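Local coordinates for hypothetical protein Cgl1923 (Corynebacterium glutamicum ATCC 13032, PDB 2P90) that is of unknown function but belongs to the PAC2 family, whose members include proteasome assembly chaperones, and forms a trimer in the crystal, at residues A59-D64 against L89-H94; E10-S15 against H55-S60; R72-V77 against T84-L89. One frame throughout, in Å; residues are numbered along the deposited sequence.

Contact 1. Residues A59-D64 against L89-H94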
loop_
_atom_site.group_PDB
_atom_site.type_symbol
_atom_site.label_atom_id
_atom_site.label_comp_id
_atom_site.label_asym_id
_atom_site.label_seq_id
_atom_site.Cartn_x
_atom_site.Cartn_y
_atom_site.Cartn_z
ATOM N N ALA B 59 9.608 13.100 21.902
ATOM C CA ALA B 59 9.924 13.203 20.477
ATOM C C ALA B 59 8.711 12.822 19.645
ATOM O O ALA B 59 7.934 11.947 20.045
ATOM C CB ALA B 59 11.087 12.310 20.126
ATOM N N SER B 60 8.546 13.498 18.508
ATOM C CA SER B 60 7.517 13.169 17.546
ATOM C C SER B 60 8.152 12.806 16.232
ATOM O O SER B 60 8.956 13.545 15.681
ATOM C CB SER B 60 6.585 14.349 17.306
ATOM O OG SER B 60 5.662 14.471 18.368
ATOM N N PHE B 61 7.783 11.648 15.730
ATOM C CA PHE B 61 8.190 11.256 14.406
ATOM C C PHE B 61 7.388 11.986 13.309
ATOM O O PHE B 61 6.200 12.370 13.496
ATOM C CB PHE B 61 8.129 9.741 14.290
ATOM C CG PHE B 61 9.230 9.043 15.059
ATOM C CD1 PHE B 61 10.357 8.566 14.400
ATOM C CD2 PHE B 61 9.158 8.903 16.456
ATOM C CE1 PHE B 61 11.402 7.916 15.110
ATOM C CE2 PHE B 61 10.197 8.268 17.179
ATOM C CZ PHE B 61 11.326 7.770 16.492
ATOM N N ASN B 62 8.076 12.212 12.192
ATOM C CA ASN B 62 7.490 12.834 11.011
ATOM C C ASN B 62 6.773 11.807 10.167
ATOM O O ASN B 62 7.407 10.967 9.520
ATOM C CB ASN B 62 8.570 13.538 10.167
ATOM C CG ASN B 62 7.976 14.315 8.964
ATOM O OD1 ASN B 62 6.753 14.351 8.749
ATOM N ND2 ASN B 62 8.830 14.953 8.213
ATOM N N ASN B 63 5.452 11.880 10.176
ATOM C CA ASN B 63 4.592 11.021 9.346
ATOM C C ASN B 63 4.774 11.166 7.813
ATOM O O ASN B 63 4.510 10.241 7.063
ATOM C CB ASN B 63 3.137 11.263 9.724
ATOM C CG ASN B 63 2.748 10.592 11.034
ATOM O OD1 ASN B 63 3.591 9.993 11.740
ATOM N ND2 ASN B 63 1.438 10.635 11.343
ATOM N N ASP B 64 5.252 12.308 7.350
ATOM C CA ASP B 64 5.544 12.475 5.918
ATOM C C ASP B 64 6.691 11.565 5.462
ATOM O O ASP B 64 6.720 11.136 4.299
ATOM C CB ASP B 64 5.820 13.934 5.573
ATOM C CG ASP B 64 4.536 14.789 5.500
ATOM O OD1 ASP B 64 3.390 14.277 5.589
ATOM O OD2 ASP B 64 4.670 16.007 5.319
ATOM N N LEU B 89 -2.449 10.869 14.186
ATOM C CA LEU B 89 -1.689 9.615 14.065
ATOM C C LEU B 89 -0.272 9.774 14.601
ATOM O O LEU B 89 0.676 9.341 13.969
ATOM C CB LEU B 89 -1.645 9.086 12.611
ATOM C CG LEU B 89 -2.589 8.044 12.011
ATOM C CD1 LEU B 89 -1.854 7.220 10.937
ATOM C CD2 LEU B 89 -3.236 7.083 12.970
ATOM N N ASN B 90 -0.146 10.417 15.761
ATOM C CA ASN B 90 1.162 10.681 16.360
ATOM C C ASN B 90 1.877 9.397 16.720
ATOM O O ASN B 90 1.330 8.549 17.394
ATOM C CB ASN B 90 1.061 11.594 17.585
ATOM C CG ASN B 90 2.435 11.833 18.268
ATOM O OD1 ASN B 90 3.325 12.560 17.748
ATOM N ND2 ASN B 90 2.606 11.225 19.450
ATOM N N LEU B 91 3.075 9.245 16.170
ATOM C CA LEU B 91 4.022 8.236 16.569
ATOM C C LEU B 91 4.984 9.041 17.437
ATOM O O LEU B 91 5.751 9.853 16.931
ATOM C CB LEU B 91 4.735 7.640 15.338
ATOM C CG LEU B 91 5.859 6.595 15.512
ATOM C CD1 LEU B 91 5.333 5.310 16.141
ATOM C CD2 LEU B 91 6.476 6.275 14.210
ATOM N N GLY B 92 4.903 8.862 18.747
ATOM C CA GLY B 92 5.701 9.653 19.644
ATOM C C GLY B 92 6.390 8.813 20.681
ATOM O O GLY B 92 5.974 7.692 20.964
ATOM N N LEU B 93 7.469 9.374 21.224
ATOM C CA LEU B 93 8.165 8.841 22.377
ATOM C C LEU B 93 7.759 9.670 23.584
ATOM O O LEU B 93 7.836 10.920 23.563
ATOM C CB LEU B 93 9.678 8.924 22.160
ATOM C CG LEU B 93 10.570 8.344 23.263
ATOM C CD1 LEU B 93 10.274 6.867 23.430
ATOM C CD2 LEU B 93 12.036 8.537 22.902
ATOM N N HIS B 94 7.290 8.975 24.619
ATOM C CA HIS B 94 6.820 9.644 25.853
ATOM C C HIS B 94 7.586 9.183 27.054
ATOM O O HIS B 94 8.057 8.030 27.087
ATOM C CB HIS B 94 5.355 9.347 26.152
ATOM C CG HIS B 94 4.421 9.820 25.091
ATOM N ND1 HIS B 94 4.082 9.044 23.999
ATOM C CD2 HIS B 94 3.759 10.991 24.950
ATOM C CE1 HIS B 94 3.250 9.719 23.230
ATOM N NE2 HIS B 94 3.040 10.903 23.784
HETATM O O HOH W 1 3.973 11.195 14.079
#
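Phe61 and Leu91 meet where strand 54-61 runs out beside 92-97, an antiparallel pair within the large mixed sheet of this PAC2-family protein. Leu91 CD2 lies 3.8 Å from Phe61 CB, and the two side chains slant across one another, while Leu91 O sits at the edge of the Phe61 ring, in its plane. The same carbonyl accepts from Phe61 N at 3.0 Å, nearly head-on. Both bulky apolar residues suit this face, because helix 116-129 packs over it and Phe119 meets the Phe61 ring edge-to-face. Farther along, Ala59 and Leu93 form a hydrogen-bonded pair; the small methyl of Ala59 reaches Leu93 CB at 4.2 Å, and Leu93 N donates to Ala59 O at 2.9 Å. On the other face the chemistry is polar. With chi1 at 178°, the Asn90 amide swings away from its own N, and OD1 comes within 3.1 Å of Ser60 OG, whose hydroxyl donates to it. Where the strands part, Asn63 takes over: a water donates to its OD1 and to Phe61 O and accepts from Leu91 N, so the water links both backbones to the amide. The other end of the amide grips Leu89, with Asn63 ND2 3.0 Å from Leu89 O, the oxygen lying in the amide plane although the nitrogen stands 54° out of the carbonyl plane.

Contact 2. Residues E10-S15 against H55-S60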
loop_
_atom_site.group_PDB
_atom_site.type_symbol
_atom_site.label_atom_id
_atom_site.label_comp_id
_atom_site.label_asym_id
_atom_site.label_seq_id
_atom_site.Cartn_x
_atom_site.Cartn_y
_atom_site.Cartn_z
ATOM N N GLU B 10 11.425 14.943 15.619
ATOM C CA GLU B 10 11.739 16.209 16.228
ATOM C C GLU B 10 11.733 16.025 17.760
ATOM O O GLU B 10 10.812 15.441 18.320
ATOM C CB GLU B 10 10.670 17.241 15.808
ATOM C CG GLU B 10 11.128 18.687 15.826
ATOM C CD GLU B 10 12.427 18.886 15.029
ATOM O OE1 GLU B 10 12.391 18.671 13.786
ATOM O OE2 GLU B 10 13.475 19.241 15.643
ATOM N N LEU B 11 12.757 16.512 18.440
ATOM C CA LEU B 11 12.714 16.509 19.906
ATOM C C LEU B 11 11.842 17.611 20.425
ATOM O O LEU B 11 11.864 18.735 19.950
ATOM C CB LEU B 11 14.099 16.555 20.541
ATOM C CG LEU B 11 14.886 15.244 20.484
ATOM C CD1 LEU B 11 16.346 15.477 20.831
ATOM C CD2 LEU B 11 14.288 14.178 21.359
ATOM N N GLU B 12 11.034 17.279 21.403
ATOM C CA GLU B 12 10.163 18.275 21.990
ATOM C C GLU B 12 10.978 19.335 22.784
ATOM O O GLU B 12 11.999 19.035 23.437
ATOM C CB GLU B 12 9.119 17.559 22.836
ATOM C CG GLU B 12 7.994 18.431 23.299
ATOM C CD GLU B 12 6.909 18.667 22.230
ATOM O OE1 GLU B 12 7.050 18.228 21.032
ATOM O OE2 GLU B 12 5.905 19.308 22.630
ATOM N N TYR B 13 10.546 20.578 22.665
ATOM C CA TYR B 13 11.202 21.689 23.335
ATOM C C TYR B 13 10.151 22.478 24.115
ATOM O O TYR B 13 9.101 22.789 23.557
ATOM C CB TYR B 13 11.867 22.597 22.316
ATOM C CG TYR B 13 12.601 23.728 22.966
ATOM C CD1 TYR B 13 13.968 23.628 23.235
ATOM C CD2 TYR B 13 11.933 24.909 23.335
ATOM C CE1 TYR B 13 14.654 24.659 23.845
ATOM C CE2 TYR B 13 12.619 25.954 23.956
ATOM C CZ TYR B 13 13.978 25.812 24.204
ATOM O OH TYR B 13 14.678 26.834 24.802
ATOM N N PRO B 14 10.400 22.763 25.420
ATOM C CA PRO B 14 11.609 22.372 26.172
ATOM C C PRO B 14 11.556 20.890 26.538
ATOM O O PRO B 14 10.475 20.347 26.795
ATOM C CB PRO B 14 11.564 23.261 27.442
ATOM C CG PRO B 14 10.314 24.111 27.321
ATOM C CD PRO B 14 9.430 23.458 26.293
ATOM N N SER B 15 12.708 20.237 26.544
ATOM C CA SER B 15 12.705 18.795 26.707
ATOM C C SER B 15 12.235 18.392 28.121
ATOM O O SER B 15 12.507 19.107 29.083
ATOM C CB SER B 15 14.070 18.208 26.348
ATOM O OG SER B 15 14.039 16.800 26.478
ATOM N N HIS B 55 2.043 11.553 31.600
ATOM C CA HIS B 55 2.991 11.352 30.496
ATOM C C HIS B 55 3.393 12.708 29.896
ATOM O O HIS B 55 2.617 13.653 29.922
ATOM C CB HIS B 55 2.391 10.440 29.418
ATOM C CG HIS B 55 1.071 10.914 28.901
ATOM N ND1 HIS B 55 0.954 11.757 27.818
ATOM C CD2 HIS B 55 -0.192 10.677 29.326
ATOM C CE1 HIS B 55 -0.324 12.007 27.587
ATOM N NE2 HIS B 55 -1.041 11.359 28.488
ATOM N N ARG B 56 4.622 12.803 29.399
ATOM C CA ARG B 56 5.103 14.013 28.730
ATOM C C ARG B 56 5.739 13.567 27.417
ATOM O O ARG B 56 6.531 12.602 27.399
ATOM C CB ARG B 56 6.156 14.779 29.571
ATOM C CG ARG B 56 5.729 15.472 30.915
ATOM C CD ARG B 56 4.728 16.641 30.766
ATOM N NE ARG B 56 3.372 16.253 31.227
ATOM C CZ ARG B 56 2.953 16.263 32.506
ATOM N NH1 ARG B 56 3.768 16.661 33.489
ATOM N NH2 ARG B 56 1.719 15.863 32.815
ATOM N N LEU B 57 5.379 14.264 26.330
ATOM C CA LEU B 57 5.961 14.024 24.989
ATOM C C LEU B 57 7.466 14.382 24.905
ATOM O O LEU B 57 7.864 15.492 25.252
ATOM C CB LEU B 57 5.184 14.810 23.926
ATOM C CG LEU B 57 5.523 14.527 22.451
ATOM C CD1 LEU B 57 5.319 13.060 22.114
ATOM C CD2 LEU B 57 4.660 15.393 21.549
ATOM N N ILE B 58 8.281 13.439 24.454
ATOM C CA ILE B 58 9.715 13.655 24.282
ATOM C C ILE B 58 10.106 13.941 22.819
ATOM O O ILE B 58 10.868 14.884 22.534
ATOM C CB ILE B 58 10.499 12.413 24.734
ATOM C CG1 ILE B 58 10.422 12.249 26.256
ATOM C CG2 ILE B 58 11.949 12.451 24.214
ATOM C CD1 ILE B 58 11.059 11.005 26.722
ATOM N N ALA B 59 9.608 13.100 21.902
ATOM C CA ALA B 59 9.924 13.203 20.477
ATOM C C ALA B 59 8.711 12.822 19.645
ATOM O O ALA B 59 7.934 11.947 20.045
ATOM C CB ALA B 59 11.087 12.310 20.126
ATOM N N SER B 60 8.546 13.498 18.508
ATOM C CA SER B 60 7.517 13.169 17.546
ATOM C C SER B 60 8.152 12.806 16.232
ATOM O O SER B 60 8.956 13.545 15.681
ATOM C CB SER B 60 6.585 14.349 17.306
ATOM O OG SER B 60 5.662 14.471 18.368
HETATM O O HOH W 2 12.444 16.531 24.020
#
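Glu12 N donates to Ile58 O at 2.7 Å and Glu10 N to Ser60 O at 2.8 Å, and Ser60 N donates to Glu10 O. These three backbone bonds add the short N-terminal strand 9-11, antiparallel, to the outer side of strand 54-61. A water extends the ladder past its end: it donates to Ile58 O, 2.7 Å away, and to Glu12 O, and accepts from Ser15 OG, so Ile58 O receives both a peptide N-H and a water. That carbonyl belongs to a classic beta bulge, in which Ile58 and Ala59 both face Leu93 of the next strand. Packing is lighter. Leu11 CD2 touches Ala59 CB at 3.9 Å and Ile58 CG2 at 4.1 Å; the short methyl of Ala59 lets the Leu11 branch come close to the strand. Glu12 starts with CG anti to the backbone N (chi1 -169°) and then bends, and the Glu12 side chain crosses that of Leu57 at about a right angle, OE1 3.7 Å from Leu57 CD2. Glutamate suits this partly exposed margin, its CB and CG near Leu57 O while the chain carries a charged end. With backbone bonds carrying most of the polar contact and few apolar atoms meeting, the join depends chiefly on main-chain pairing, which places strand 9-11 outermost in this chain's sheet.

Contact 3. Residues R72-V77 against T84-L89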
loop_
_atom_site.group_PDB
_atom_site.type_symbol
_atom_site.label_atom_id
_atom_site.label_comp_id
_atom_site.label_asym_id
_atom_site.label_seq_id
_atom_site.Cartn_x
_atom_site.Cartn_y
_atom_site.Cartn_z
ATOM N N ARG B 72 -3.532 4.377 5.486
ATOM C CA ARG B 72 -4.034 4.625 6.846
ATOM C C ARG B 72 -5.291 5.471 6.929
ATOM O O ARG B 72 -6.168 5.165 7.739
ATOM C CB ARG B 72 -2.990 5.284 7.710
ATOM C CG ARG B 72 -1.647 4.654 7.652
ATOM C CD ARG B 72 -1.615 3.146 8.097
ATOM N NE ARG B 72 -0.226 2.903 8.435
ATOM C CZ ARG B 72 0.250 2.374 9.542
ATOM N NH1 ARG B 72 -0.508 1.888 10.498
ATOM N NH2 ARG B 72 1.540 2.297 9.629
ATOM N N ARG B 73 -5.364 6.541 6.122
ATOM C CA ARG B 73 -6.508 7.458 6.107
ATOM C C ARG B 73 -6.957 7.821 7.538
ATOM O O ARG B 73 -8.030 7.407 7.985
ATOM C CB ARG B 73 -7.651 6.841 5.306
ATOM C CG ARG B 73 -7.322 6.620 3.817
ATOM C CD ARG B 73 -8.602 6.721 3.012
ATOM N NE ARG B 73 -8.451 6.577 1.575
ATOM C CZ ARG B 73 -8.078 7.556 0.737
ATOM N NH1 ARG B 73 -7.749 8.775 1.182
ATOM N NH2 ARG B 73 -8.005 7.304 -0.552
ATOM N N PRO B 74 -6.127 8.603 8.252
ATOM C CA PRO B 74 -6.419 9.081 9.602
ATOM C C PRO B 74 -7.813 9.731 9.659
ATOM O O PRO B 74 -8.098 10.641 8.889
ATOM C CB PRO B 74 -5.366 10.184 9.826
ATOM C CG PRO B 74 -4.268 9.870 8.898
ATOM C CD PRO B 74 -4.868 9.166 7.721
ATOM N N VAL B 75 -8.631 9.308 10.611
ATOM C CA VAL B 75 -10.054 9.623 10.638
ATOM C C VAL B 75 -10.314 11.119 10.858
ATOM O O VAL B 75 -9.582 11.782 11.608
ATOM C CB VAL B 75 -10.766 8.708 11.684
ATOM C CG1 VAL B 75 -12.269 9.048 11.831
ATOM C CG2 VAL B 75 -10.655 7.292 11.210
ATOM N N VAL B 76 -11.330 11.647 10.166
ATOM C CA VAL B 76 -11.705 13.046 10.297
ATOM C C VAL B 76 -13.131 13.120 10.768
ATOM O O VAL B 76 -13.981 12.303 10.372
ATOM C CB VAL B 76 -11.538 13.868 8.968
ATOM C CG1 VAL B 76 -10.122 13.824 8.457
ATOM C CG2 VAL B 76 -12.395 13.315 7.929
ATOM N N VAL B 77 -13.397 14.082 11.639
ATOM C CA VAL B 77 -14.762 14.295 12.095
ATOM C C VAL B 77 -15.355 15.514 11.402
ATOM O O VAL B 77 -14.719 16.561 11.303
ATOM C CB VAL B 77 -14.915 14.371 13.703
ATOM C CG1 VAL B 77 -16.396 14.525 14.123
ATOM C CG2 VAL B 77 -14.265 13.133 14.390
ATOM N N THR B 84 -14.122 19.268 11.936
ATOM C CA THR B 84 -13.768 19.694 13.292
ATOM C C THR B 84 -12.466 19.064 13.755
ATOM O O THR B 84 -11.701 19.704 14.465
ATOM C CB THR B 84 -14.921 19.476 14.312
ATOM O OG1 THR B 84 -15.244 18.085 14.393
ATOM C CG2 THR B 84 -16.168 20.244 13.875
ATOM N N SER B 85 -12.188 17.828 13.338
ATOM C CA SER B 85 -10.912 17.207 13.698
ATOM C C SER B 85 -10.400 16.213 12.692
ATOM O O SER B 85 -11.156 15.694 11.885
ATOM C CB SER B 85 -10.976 16.533 15.081
ATOM O OG SER B 85 -11.806 15.401 15.043
ATOM N N MET B 86 -9.100 15.960 12.778
ATOM C CA MET B 86 -8.421 14.915 12.019
ATOM C C MET B 86 -7.441 14.265 12.971
ATOM O O MET B 86 -6.624 14.950 13.561
ATOM C CB MET B 86 -7.653 15.490 10.809
ATOM C CG MET B 86 -7.064 14.419 9.834
ATOM S SD MET B 86 -6.727 15.037 8.119
ATOM C CE MET B 86 -6.185 13.549 7.351
ATOM N N ASP B 87 -7.540 12.950 13.104
ATOM C CA ASP B 87 -6.589 12.133 13.865
ATOM C C ASP B 87 -5.146 12.408 13.389
ATOM O O ASP B 87 -4.807 12.163 12.214
ATOM C CB ASP B 87 -6.963 10.670 13.649
ATOM C CG ASP B 87 -6.026 9.678 14.357
ATOM O OD1 ASP B 87 -5.073 10.057 15.066
ATOM O OD2 ASP B 87 -6.283 8.469 14.190
ATOM N N GLU B 88 -4.306 12.908 14.301
ATOM C CA GLU B 88 -2.920 13.250 13.963
ATOM C C GLU B 88 -2.017 12.041 13.722
ATOM O O GLU B 88 -0.957 12.179 13.126
ATOM C CB GLU B 88 -2.304 14.132 15.053
ATOM C CG GLU B 88 -2.501 15.611 14.828
ATOM C CD GLU B 88 -1.774 16.462 15.860
ATOM O OE1 GLU B 88 -0.615 16.109 16.231
ATOM O OE2 GLU B 88 -2.368 17.491 16.297
ATOM N N LEU B 89 -2.449 10.869 14.186
ATOM C CA LEU B 89 -1.689 9.615 14.065
ATOM C C LEU B 89 -0.272 9.774 14.601
ATOM O O LEU B 89 0.676 9.341 13.969
ATOM C CB LEU B 89 -1.645 9.086 12.611
ATOM C CG LEU B 89 -2.589 8.044 12.011
ATOM C CD1 LEU B 89 -1.854 7.220 10.937
ATOM C CD2 LEU B 89 -3.236 7.083 12.970
#
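Val77 O and Ser85 O accept the backbone bonds that close this beta hairpin, strands 76-78 and 83-86. Val77 N donates to Ser85 O at 2.8 Å; Val77 O takes Thr84 N, also at 2.8 Å, and only weakly Ser85 N and Thr84 OG1, since Thr84 and Ser85 both face Val77 in a classic beta bulge. Asp87 N donates to Val75 O at 2.8 Å. Asp87 OD1 accepts from Leu89 N at 2.9 Å, an Asx turn, a role its short carboxylate suits.

Apolar contacts lie on the face of Val76 and Met86 and beyond the strands. Val76 and Met86 lie side by side, pointing the same way, with Val76 CG1 3.4 Å from Met86 CG; the extended Met86 chain (chi3 -177°) carries CE to Pro74, 4.3 Å from Pro74 CB. Pro74 CG meets Leu89 CG at 4.0 Å, and Leu89 CD1 reaches Arg72 CB, both crossing at about a right angle.

Arg72 ends helix 69-72 and forms a salt bridge with Asp113 through NE, while Arg73 forms a salt bridge with Glu111 of the second subunit. A strand of that subunit continues the hairpin's sheet beside Val76 and Val77.

How the contacts relate
From the N terminus, contact 2 comes first: strand 9-11 returns to strand 54-61, closing a loop that holds strand 27-33 and helix 41-52. Contact 1 begins on that same strand, sharing Ala59 and Ser60, and closes a second loop when 92-97 pairs with its other side; strand 54-61 thus stands between both partners in the large sheet. Contact 3 is nested inside this second loop, where the 76-78 and 83-86 hairpin projects after helix 69-72, and it meets contact 1 at Leu89. Contacts 2 and 3 follow in series without touching, their nearest atoms about 7 Å apart. Together they tie the sheet's edge to the hairpin whose sheet runs on into the second subunit.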